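Local structure of aminoglycoside N(6')acetyltransferase (Legionella pneumophila subsp. pneumophila, 3F5B) at residues L79-I84 and G93-D98; L97-C102 and V130-E135; L111-I116 and V142-K147. The protein probably acts as a GNAT-family acetyltransferase, transferring the acetyl group of acetyl-CoA to an amine such as the 6'-amino group of an aminoglycoside. All blocks are in the same frame, centred on the assembly; numbering follows the deposited sequence.

Running from the N terminus, the chain first closes a short loop at interaction 1, where 79-84 turns back on 93-98 as an antiparallel hairpin with eight residues between the two segments. L97 and D98 belong to this hairpin and also begin interaction 2, in which 97-102 meets 130-135 in a beta-alpha-beta crossover through helix 109-123. Interaction 3 opens on that helix, inside the crossover, and closes beyond it on helix 139-148, so interactions 2 and 3 cross along the chain. Together they tie three neighbouring strands of the sheet to two helices that pack against it, and each touches the bound cyclohexane.

Interaction 1: L79-I84 and G93-D98; sequences LITSEI and GAVTLD. With CHX (cyclohexane), chain D.
T81 and L97 face each other across an antiparallel strand pair, in a non-hydrogen-bonded position where no N-H...O=C bond joins the two residues and their side chains pack on the same face. The CB of T81 rests against CG2 of V95 at 3.8 Å, and its methyl CG2 reaches CD1 of L97 at 3.6 Å. CG2 can do so because it lies opposite the carbonyl carbon, which leaves OG1 between the backbone N and that carbon (chi1 61°), and the hydroxyl bonds to the indole NE1 of W67 on strand 65-71. A beta-branched threonine thus gives its methyl to the apolar core and its oxygen to the W67 indole N-H. The segments form the beta hairpin of strands 74-84 and 94-101, in the central sheet of the GNAT fold. I80 with D98, S82 with T96 and I84 with A94 are the hydrogen-bonded pairs, and T96 N donates to S82 O over 2.8 Å. At the last pair the two bonds are unequal: I84 N to A94 O is 2.7 Å, but A94 N to I84 O stretches to 3.3 Å. G93 comes just before it with a positive phi of 84°, a backbone shape that favours glycine, and its CA lies against I84 O, where a side chain would collide with that oxygen. On the face carrying I80, S82 and T96, the CB atoms of I80 and D98 sit 3.9 Å apart. Beyond them the carboxylate of D98 brings OD1 to 3.2 Å from C3 of the cyclohexane, at one wall of the ligand pocket.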
loop_
_atom_site.group_PDB
_atom_site.type_symbol
_atom_site.label_atom_id
_atom_site.label_comp_id
_atom_site.label_asym_id
_atom_site.label_seq_id
_atom_site.Cartn_x
_atom_site.Cartn_y
_atom_site.Cartn_z
ATOM N N LEU A 79 4.333 2.962 -2.508
ATOM C CA LEU A 79 3.659 2.309 -1.387
ATOM C C LEU A 79 4.173 2.921 -0.095
ATOM O O LEU A 79 5.344 3.368 0.008
ATOM C CB LEU A 79 3.844 0.775 -1.397
ATOM C CG LEU A 79 3.670 0.004 -2.725
ATOM C CD1 LEU A 79 4.973 0.048 -3.578
ATOM C CD2 LEU A 79 3.265 -1.459 -2.498
ATOM N N ILE A 80 3.285 2.932 0.892
ATOM C CA ILE A 80 3.521 3.549 2.195
ATOM C C ILE A 80 3.037 2.560 3.261
ATOM O O ILE A 80 1.890 2.104 3.204
ATOM C CB ILE A 80 2.743 4.875 2.355
ATOM C CG1 ILE A 80 3.048 5.848 1.189
ATOM C CG2 ILE A 80 3.078 5.554 3.756
ATOM C CD1 ILE A 80 2.309 7.218 1.281
ATOM N N THR A 81 3.923 2.182 4.187
ATOM C CA THR A 81 3.546 1.250 5.251
ATOM C C THR A 81 3.827 1.838 6.637
ATOM O O THR A 81 4.781 2.585 6.822
ATOM C CB THR A 81 4.263 -0.110 5.119
ATOM O OG1 THR A 81 5.677 0.078 5.209
ATOM C CG2 THR A 81 3.946 -0.777 3.727
ATOM N N SER A 82 3.004 1.482 7.615
ATOM C CA SER A 82 3.347 1.798 8.987
ATOM C C SER A 82 2.871 0.694 9.877
ATOM O O SER A 82 1.850 0.039 9.594
ATOM C CB SER A 82 2.727 3.115 9.411
ATOM O OG SER A 82 1.327 3.094 9.181
ATOM N N GLU A 83 3.605 0.493 10.965
ATOM C CA GLU A 83 3.340 -0.629 11.850
ATOM C C GLU A 83 2.452 -0.242 13.005
ATOM O O GLU A 83 2.427 0.908 13.452
ATOM C CB GLU A 83 4.634 -1.279 12.348
ATOM C CG GLU A 83 5.546 -0.351 13.129
ATOM C CD GLU A 83 7.045 -0.674 12.972
ATOM O OE1 GLU A 83 7.859 0.075 13.565
ATOM O OE2 GLU A 83 7.411 -1.642 12.251
ATOM N N ILE A 84 1.697 -1.230 13.456
ATOM C CA ILE A 84 0.813 -1.093 14.597
ATOM C C ILE A 84 1.358 -2.043 15.639
ATOM O O ILE A 84 1.659 -3.194 15.330
ATOM C CB ILE A 84 -0.636 -1.470 14.197
ATOM C CG1 ILE A 84 -1.164 -0.455 13.174
ATOM C CG2 ILE A 84 -1.552 -1.582 15.420
ATOM C CD1 ILE A 84 -2.050 -1.059 12.145
ATOM N N GLY A 93 0.092 -7.522 16.373
ATOM C CA GLY A 93 0.273 -6.260 15.672
ATOM C C GLY A 93 -0.330 -6.287 14.272
ATOM O O GLY A 93 -1.168 -7.145 13.943
ATOM N N ALA A 94 0.096 -5.344 13.443
ATOM C CA ALA A 94 -0.418 -5.242 12.081
ATOM C C ALA A 94 0.355 -4.189 11.288
ATOM O O ALA A 94 0.917 -3.251 11.866
ATOM C CB ALA A 94 -1.900 -4.908 12.105
ATOM N N VAL A 95 0.388 -4.346 9.968
ATOM C CA VAL A 95 0.953 -3.313 9.087
ATOM C C VAL A 95 -0.176 -2.665 8.288
ATOM O O VAL A 95 -1.053 -3.355 7.767
ATOM C CB VAL A 95 2.073 -3.865 8.145
ATOM C CG1 VAL A 95 1.540 -4.919 7.199
ATOM C CG2 VAL A 95 2.720 -2.746 7.344
ATOM N N THR A 96 -0.159 -1.345 8.206
ATOM C CA THR A 96 -1.146 -0.620 7.410
ATOM C C THR A 96 -0.453 -0.225 6.109
ATOM O O THR A 96 0.670 0.283 6.143
ATOM C CB THR A 96 -1.669 0.642 8.139
ATOM O OG1 THR A 96 -2.236 0.255 9.400
ATOM C CG2 THR A 96 -2.743 1.381 7.287
ATOM N N LEU A 97 -1.134 -0.481 4.988
ATOM C CA LEU A 97 -0.616 -0.260 3.648
ATOM C C LEU A 97 -1.406 0.828 2.916
ATOM O O LEU A 97 -2.644 0.870 2.960
ATOM C CB LEU A 97 -0.679 -1.572 2.840
ATOM C CG LEU A 97 -0.183 -1.601 1.402
ATOM C CD1 LEU A 97 1.343 -1.235 1.334
ATOM C CD2 LEU A 97 -0.477 -3.006 0.840
ATOM N N ASP A 98 -0.670 1.717 2.254
ATOM C CA ASP A 98 -1.240 2.615 1.258
ATOM C C ASP A 98 -0.490 2.371 -0.017
ATOM O O ASP A 98 0.749 2.275 0.008
ATOM C CB ASP A 98 -0.948 4.040 1.618
ATOM C CG ASP A 98 -2.055 4.687 2.350
ATOM O OD1 ASP A 98 -2.837 5.407 1.673
ATOM O OD2 ASP A 98 -2.120 4.508 3.591
HETATM C C1 CHX D . -5.894 5.338 -1.738
HETATM C C2 CHX D . -4.547 4.704 -2.095
HETATM C C3 CHX D . -3.995 3.863 -0.937
HETATM C C4 CHX D . -4.888 2.648 -0.655
HETATM C C5 CHX D . -6.377 2.919 -0.942
HETATM C C6 CHX D . -6.773 4.407 -0.877
#

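Interaction 2: L97-C102 and V130-E135; sequences LDLFIC and VLINPE. With CHX (cyclohexane), chain D.
L97 N donates to L131 O over 2.8 Å, and apolar packing gathers round this link. L97 CB rests on V130 CG1 at 3.9 Å. Next along, CG1 of I132 stands opposite its backbone N (chi1 -158°), which carries the branch over to L97 O, and its CD1 meets L99 CD2 at 3.7 Å, the two side chains running roughly perpendicular. Branched aliphatic residues suit this buried corner, where their side chains can mesh between strands that no longer run flush. Past it the contact opens. The two strands diverge by 56°, as the fourth and fifth strands of GNAT enzymes do to make the cleft that receives acetyl-CoA, and here cyclohexane lies in the gap. Its C3 is 4.1 Å above one face of the F100 ring, toward the rim, while P134 lines another side. On the more open side a water sits between the two segments, donating to L97 O at 2.7 Å and only weakly bonded to D98 OD2 and N133 ND2. Behind the packed part, F119 and I116 of helix 109-123 touch L97 and L99 respectively. Y145 of helix 139-148 touches L99, I132 and P134, and strand 164-171 flanks I132 through M168.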
loop_
_atom_site.group_PDB
_atom_site.type_symbol
_atom_site.label_atom_id
_atom_site.label_comp_id
_atom_site.label_asym_id
_atom_site.label_seq_id
_atom_site.Cartn_x
_atom_site.Cartn_y
_atom_site.Cartn_z
ATOM N N LEU A 97 -1.134 -0.481 4.988
ATOM C CA LEU A 97 -0.616 -0.260 3.648
ATOM C C LEU A 97 -1.406 0.828 2.916
ATOM O O LEU A 97 -2.644 0.870 2.960
ATOM C CB LEU A 97 -0.679 -1.572 2.840
ATOM C CG LEU A 97 -0.183 -1.601 1.402
ATOM C CD1 LEU A 97 1.343 -1.235 1.334
ATOM C CD2 LEU A 97 -0.477 -3.006 0.840
ATOM N N ASP A 98 -0.670 1.717 2.254
ATOM C CA ASP A 98 -1.240 2.615 1.258
ATOM C C ASP A 98 -0.490 2.371 -0.017
ATOM O O ASP A 98 0.749 2.275 0.008
ATOM C CB ASP A 98 -0.948 4.040 1.618
ATOM C CG ASP A 98 -2.055 4.687 2.350
ATOM O OD1 ASP A 98 -2.837 5.407 1.673
ATOM O OD2 ASP A 98 -2.120 4.508 3.591
ATOM N N LEU A 99 -1.205 2.324 -1.139
ATOM C CA LEU A 99 -0.510 2.122 -2.406
ATOM C C LEU A 99 -1.096 2.937 -3.545
ATOM O O LEU A 99 -2.310 3.225 -3.568
ATOM C CB LEU A 99 -0.429 0.635 -2.755
ATOM C CG LEU A 99 -1.735 -0.079 -3.062
ATOM C CD1 LEU A 99 -1.905 -0.179 -4.579
ATOM C CD2 LEU A 99 -1.788 -1.488 -2.448
ATOM N N PHE A 100 -0.223 3.257 -4.492
ATOM C CA PHE A 100 -0.528 4.107 -5.608
ATOM C C PHE A 100 0.139 3.528 -6.842
ATOM O O PHE A 100 1.388 3.505 -6.943
ATOM C CB PHE A 100 -0.005 5.531 -5.328
ATOM C CG PHE A 100 -0.473 6.095 -4.002
ATOM C CD1 PHE A 100 -1.700 6.774 -3.911
ATOM C CD2 PHE A 100 0.296 5.943 -2.854
ATOM C CE1 PHE A 100 -2.161 7.280 -2.695
ATOM C CE2 PHE A 100 -0.153 6.451 -1.615
ATOM C CZ PHE A 100 -1.395 7.135 -1.549
ATOM N N ILE A 101 -0.672 3.026 -7.774
ATOM C CA ILE A 101 -0.124 2.584 -9.043
ATOM C C ILE A 101 -0.061 3.826 -9.935
ATOM O O ILE A 101 -1.093 4.309 -10.401
ATOM C CB ILE A 101 -0.984 1.478 -9.777
ATOM C CG1 ILE A 101 -1.385 0.331 -8.860
ATOM C CG2 ILE A 101 -0.258 0.991 -11.072
ATOM C CD1 ILE A 101 -0.267 -0.340 -8.153
ATOM N N CYS A 102 1.149 4.292 -10.200
ATOM C CA CYS A 102 1.356 5.606 -10.767
ATOM C C CYS A 102 1.590 5.647 -12.268
ATOM O O CYS A 102 1.535 6.729 -12.854
ATOM C CB CYS A 102 2.525 6.274 -10.042
ATOM S SG CYS A 102 2.131 6.482 -8.268
ATOM N N VAL A 130 -2.277 -7.494 7.398
ATOM C CA VAL A 130 -2.152 -6.242 6.646
ATOM C C VAL A 130 -3.506 -5.540 6.642
ATOM O O VAL A 130 -4.543 -6.174 6.452
ATOM C CB VAL A 130 -1.686 -6.441 5.148
ATOM C CG1 VAL A 130 -1.594 -5.075 4.417
ATOM C CG2 VAL A 130 -0.349 -7.169 5.095
ATOM N N LEU A 131 -3.485 -4.227 6.847
ATOM C CA LEU A 131 -4.698 -3.423 6.787
ATOM C C LEU A 131 -4.585 -2.437 5.649
ATOM O O LEU A 131 -3.522 -1.852 5.433
ATOM C CB LEU A 131 -4.916 -2.667 8.097
ATOM C CG LEU A 131 -5.002 -3.523 9.362
ATOM C CD1 LEU A 131 -4.921 -2.626 10.594
ATOM C CD2 LEU A 131 -6.277 -4.369 9.368
ATOM N N ILE A 132 -5.697 -2.262 4.931
ATOM C CA ILE A 132 -5.831 -1.228 3.903
ATOM C C ILE A 132 -7.164 -0.494 4.039
ATOM O O ILE A 132 -8.170 -1.090 4.452
ATOM C CB ILE A 132 -5.602 -1.809 2.480
ATOM C CG1 ILE A 132 -5.218 -0.701 1.505
ATOM C CG2 ILE A 132 -6.778 -2.658 2.003
ATOM C CD1 ILE A 132 -4.322 -1.225 0.301
ATOM N N ASN A 133 -7.167 0.797 3.699
ATOM C CA ASN A 133 -8.274 1.677 4.113
ATOM C C ASN A 133 -8.847 2.559 2.994
ATOM O O ASN A 133 -8.751 3.775 3.082
ATOM C CB ASN A 133 -7.790 2.564 5.264
ATOM C CG ASN A 133 -7.496 1.762 6.526
ATOM O OD1 ASN A 133 -8.411 1.340 7.219
ATOM N ND2 ASN A 133 -6.213 1.531 6.808
ATOM N N PRO A 134 -9.431 1.958 1.932
ATOM C CA PRO A 134 -9.863 2.836 0.837
ATOM C C PRO A 134 -11.162 3.570 1.122
ATOM O O PRO A 134 -11.965 3.126 1.958
ATOM C CB PRO A 134 -10.068 1.860 -0.322
ATOM C CG PRO A 134 -10.577 0.618 0.385
ATOM C CD PRO A 134 -9.659 0.537 1.594
ATOM N N GLU A 135 -11.329 4.715 0.457
ATOM C CA GLU A 135 -12.599 5.445 0.416
ATOM C C GLU A 135 -13.655 4.540 -0.232
ATOM O O GLU A 135 -13.387 3.918 -1.260
ATOM C CB GLU A 135 -12.395 6.700 -0.433
ATOM C CG GLU A 135 -13.581 7.622 -0.478
ATOM C CD GLU A 135 -13.294 8.893 -1.249
ATOM O OE1 GLU A 135 -12.136 9.159 -1.608
ATOM O OE2 GLU A 135 -14.250 9.654 -1.466
HETATM C C1 CHX D . -5.894 5.338 -1.738
HETATM C C2 CHX D . -4.547 4.704 -2.095
HETATM C C3 CHX D . -3.995 3.863 -0.937
HETATM C C4 CHX D . -4.888 2.648 -0.655
HETATM C C5 CHX D . -6.377 2.919 -0.942
HETATM C C6 CHX D . -6.773 4.407 -0.877
HETATM O O HOH W 1 -4.602 2.345 3.998
#

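Interaction 3: L111-I116 and V142-K147; sequences LSVQMI and VHVYKK. With CHX (cyclohexane), chain D; EDO (1,2-ethanediol), chain I.
V113 and V144 lie where the two helices come nearest, and V113 makes its contact through CG2. This methyl meets K147 CB at 3.6 Å and also rests on the backbone oxygen of V144, while the rest of the lysine chain bends away so that its charged end leaves the apolar seam. CG1 of V144 packs on the surface of the first helix, 3.8 Å from S112 CB and 4.1 Å from I116 CD1. Small and beta-branched residues suit a seam whose axes approach to 9.1 Å and cross at -55°. In the GNAT fold these helices, 109-123 and 139-148, pack side by side against the sheet, and L99 of strand 94-101 touches both I116 and Y145. I116 CD1 meets the Y145 ring at CD1 (3.8 Å), the isoleucine lying across the tyrosine side chain. Farther along the ring, cyclohexane C5 lies at the edge, in the ring plane, and OH accepts a weak 3.0 Å bond from O2 of an ethanediol that R140 also binds. Beside V144, the hydroxyl of S112 is satisfied by the carbonyl of G108, one turn earlier, so the serine can offer its CB to the valine with OG already bonded.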
loop_
_atom_site.group_PDB
_atom_site.type_symbol
_atom_site.label_atom_id
_atom_site.label_comp_id
_atom_site.label_asym_id
_atom_site.label_seq_id
_atom_site.Cartn_x
_atom_site.Cartn_y
_atom_site.Cartn_z
ATOM N N LEU A 111 -2.716 -7.495 -12.409
ATOM C CA LEU A 111 -1.379 -6.995 -12.091
ATOM C C LEU A 111 -1.285 -6.364 -10.683
ATOM O O LEU A 111 -0.280 -6.545 -9.981
ATOM C CB LEU A 111 -0.947 -5.959 -13.125
ATOM C CG LEU A 111 0.526 -5.539 -13.052
ATOM C CD1 LEU A 111 1.063 -5.120 -14.432
ATOM C CD2 LEU A 111 0.716 -4.397 -12.029
ATOM N N SER A 112 -2.299 -5.585 -10.305
ATOM C CA SER A 112 -2.303 -4.939 -8.982
ATOM C C SER A 112 -2.350 -5.987 -7.868
ATOM O O SER A 112 -1.661 -5.851 -6.870
ATOM C CB SER A 112 -3.488 -3.991 -8.841
ATOM O OG SER A 112 -3.365 -2.934 -9.781
ATOM N N VAL A 113 -3.144 -7.045 -8.063
ATOM C CA VAL A 113 -3.251 -8.109 -7.090
ATOM C C VAL A 113 -1.889 -8.800 -6.973
ATOM O O VAL A 113 -1.400 -9.081 -5.871
ATOM C CB VAL A 113 -4.391 -9.115 -7.449
ATOM C CG1 VAL A 113 -4.330 -10.346 -6.539
ATOM C CG2 VAL A 113 -5.765 -8.427 -7.311
ATOM N N GLN A 114 -1.258 -9.056 -8.107
ATOM C CA GLN A 114 0.020 -9.723 -8.071
ATOM C C GLN A 114 1.020 -8.830 -7.335
ATOM O O GLN A 114 1.806 -9.301 -6.540
ATOM C CB GLN A 114 0.521 -10.026 -9.481
ATOM C CG GLN A 114 1.868 -10.784 -9.490
ATOM C CD GLN A 114 2.344 -11.118 -10.889
ATOM O OE1 GLN A 114 1.559 -11.087 -11.837
ATOM N NE2 GLN A 114 3.637 -11.449 -11.030
HETATM N N MSE A 115 1.010 -7.547 -7.628
HETATM C CA MSE A 115 1.966 -6.642 -6.955
HETATM C C MSE A 115 1.737 -6.607 -5.446
HETATM O O MSE A 115 2.709 -6.643 -4.653
HETATM C CB MSE A 115 1.906 -5.229 -7.528
HETATM C CG MSE A 115 3.084 -4.333 -7.058
HETATM SE SE MSE A 115 2.478 -2.490 -6.839
HETATM C CE MSE A 115 1.242 -2.824 -5.419
ATOM N N ILE A 116 0.461 -6.514 -5.054
ATOM C CA ILE A 116 0.116 -6.534 -3.639
ATOM C C ILE A 116 0.670 -7.805 -2.986
ATOM O O ILE A 116 1.368 -7.729 -1.961
ATOM C CB ILE A 116 -1.433 -6.430 -3.414
ATOM C CG1 ILE A 116 -1.943 -5.020 -3.770
ATOM C CG2 ILE A 116 -1.798 -6.873 -1.980
ATOM C CD1 ILE A 116 -3.453 -4.909 -3.935
ATOM N N VAL A 142 -11.522 -0.913 -3.977
ATOM C CA VAL A 142 -12.218 -1.858 -3.107
ATOM C C VAL A 142 -12.250 -3.222 -3.802
ATOM O O VAL A 142 -12.015 -4.272 -3.182
ATOM C CB VAL A 142 -13.686 -1.368 -2.812
ATOM C CG1 VAL A 142 -14.569 -2.474 -2.240
ATOM C CG2 VAL A 142 -13.691 -0.120 -1.913
ATOM N N HIS A 143 -12.578 -3.192 -5.093
ATOM C CA HIS A 143 -12.672 -4.404 -5.902
ATOM C C HIS A 143 -11.324 -5.145 -6.024
ATOM O O HIS A 143 -11.227 -6.363 -5.807
ATOM C CB HIS A 143 -13.213 -4.066 -7.296
ATOM C CG HIS A 143 -13.315 -5.260 -8.187
ATOM N ND1 HIS A 143 -14.406 -6.100 -8.174
ATOM C CD2 HIS A 143 -12.440 -5.791 -9.072
ATOM C CE1 HIS A 143 -14.215 -7.076 -9.043
ATOM N NE2 HIS A 143 -13.031 -6.914 -9.597
ATOM N N VAL A 144 -10.290 -4.408 -6.388
ATOM C CA VAL A 144 -8.930 -4.992 -6.413
ATOM C C VAL A 144 -8.529 -5.555 -5.051
ATOM O O VAL A 144 -8.016 -6.662 -4.961
ATOM C CB VAL A 144 -7.903 -3.942 -6.883
ATOM C CG1 VAL A 144 -6.491 -4.394 -6.606
ATOM C CG2 VAL A 144 -8.149 -3.575 -8.366
ATOM N N TYR A 145 -8.756 -4.819 -3.972
ATOM C CA TYR A 145 -8.300 -5.343 -2.671
ATOM C C TYR A 145 -9.082 -6.596 -2.318
ATOM O O TYR A 145 -8.514 -7.556 -1.807
ATOM C CB TYR A 145 -8.411 -4.296 -1.552
ATOM C CG TYR A 145 -7.661 -3.026 -1.866
ATOM C CD1 TYR A 145 -6.589 -3.034 -2.761
ATOM C CD2 TYR A 145 -8.027 -1.823 -1.287
ATOM C CE1 TYR A 145 -5.899 -1.885 -3.065
ATOM C CE2 TYR A 145 -7.326 -0.654 -1.582
ATOM C CZ TYR A 145 -6.276 -0.702 -2.473
ATOM O OH TYR A 145 -5.580 0.424 -2.779
ATOM N N LYS A 146 -10.392 -6.610 -2.602
ATOM C CA LYS A 146 -11.166 -7.836 -2.384
ATOM C C LYS A 146 -10.592 -9.007 -3.201
ATOM O O LYS A 146 -10.510 -10.134 -2.696
ATOM C CB LYS A 146 -12.664 -7.657 -2.705
ATOM C CG LYS A 146 -13.450 -6.914 -1.618
ATOM C CD LYS A 146 -14.947 -7.177 -1.712
ATOM C CE LYS A 146 -15.616 -6.127 -2.536
ATOM N NZ LYS A 146 -17.084 -6.301 -2.445
ATOM N N LYS A 147 -10.238 -8.747 -4.458
ATOM C CA LYS A 147 -9.600 -9.746 -5.332
ATOM C C LYS A 147 -8.307 -10.295 -4.727
ATOM O O LYS A 147 -7.998 -11.459 -4.906
ATOM C CB LYS A 147 -9.247 -9.128 -6.690
ATOM C CG LYS A 147 -10.011 -9.650 -7.882
ATOM C CD LYS A 147 -9.501 -9.019 -9.203
ATOM C CE LYS A 147 -8.612 -9.949 -10.047
ATOM N NZ LYS A 147 -9.375 -11.101 -10.650
HETATM C C1 CHX D . -5.894 5.338 -1.738
HETATM C C2 CHX D . -4.547 4.704 -2.095
HETATM C C3 CHX D . -3.995 3.863 -0.937
HETATM C C4 CHX D . -4.888 2.648 -0.655
HETATM C C5 CHX D . -6.377 2.919 -0.942
HETATM C C6 CHX D . -6.773 4.407 -0.877
HETATM C C1 EDO I . -7.014 0.133 -7.363
HETATM O O1 EDO I . -7.532 0.724 -8.576
HETATM C C2 EDO I . -5.571 0.572 -7.125
HETATM O O2 EDO I . -5.355 0.992 -5.764
#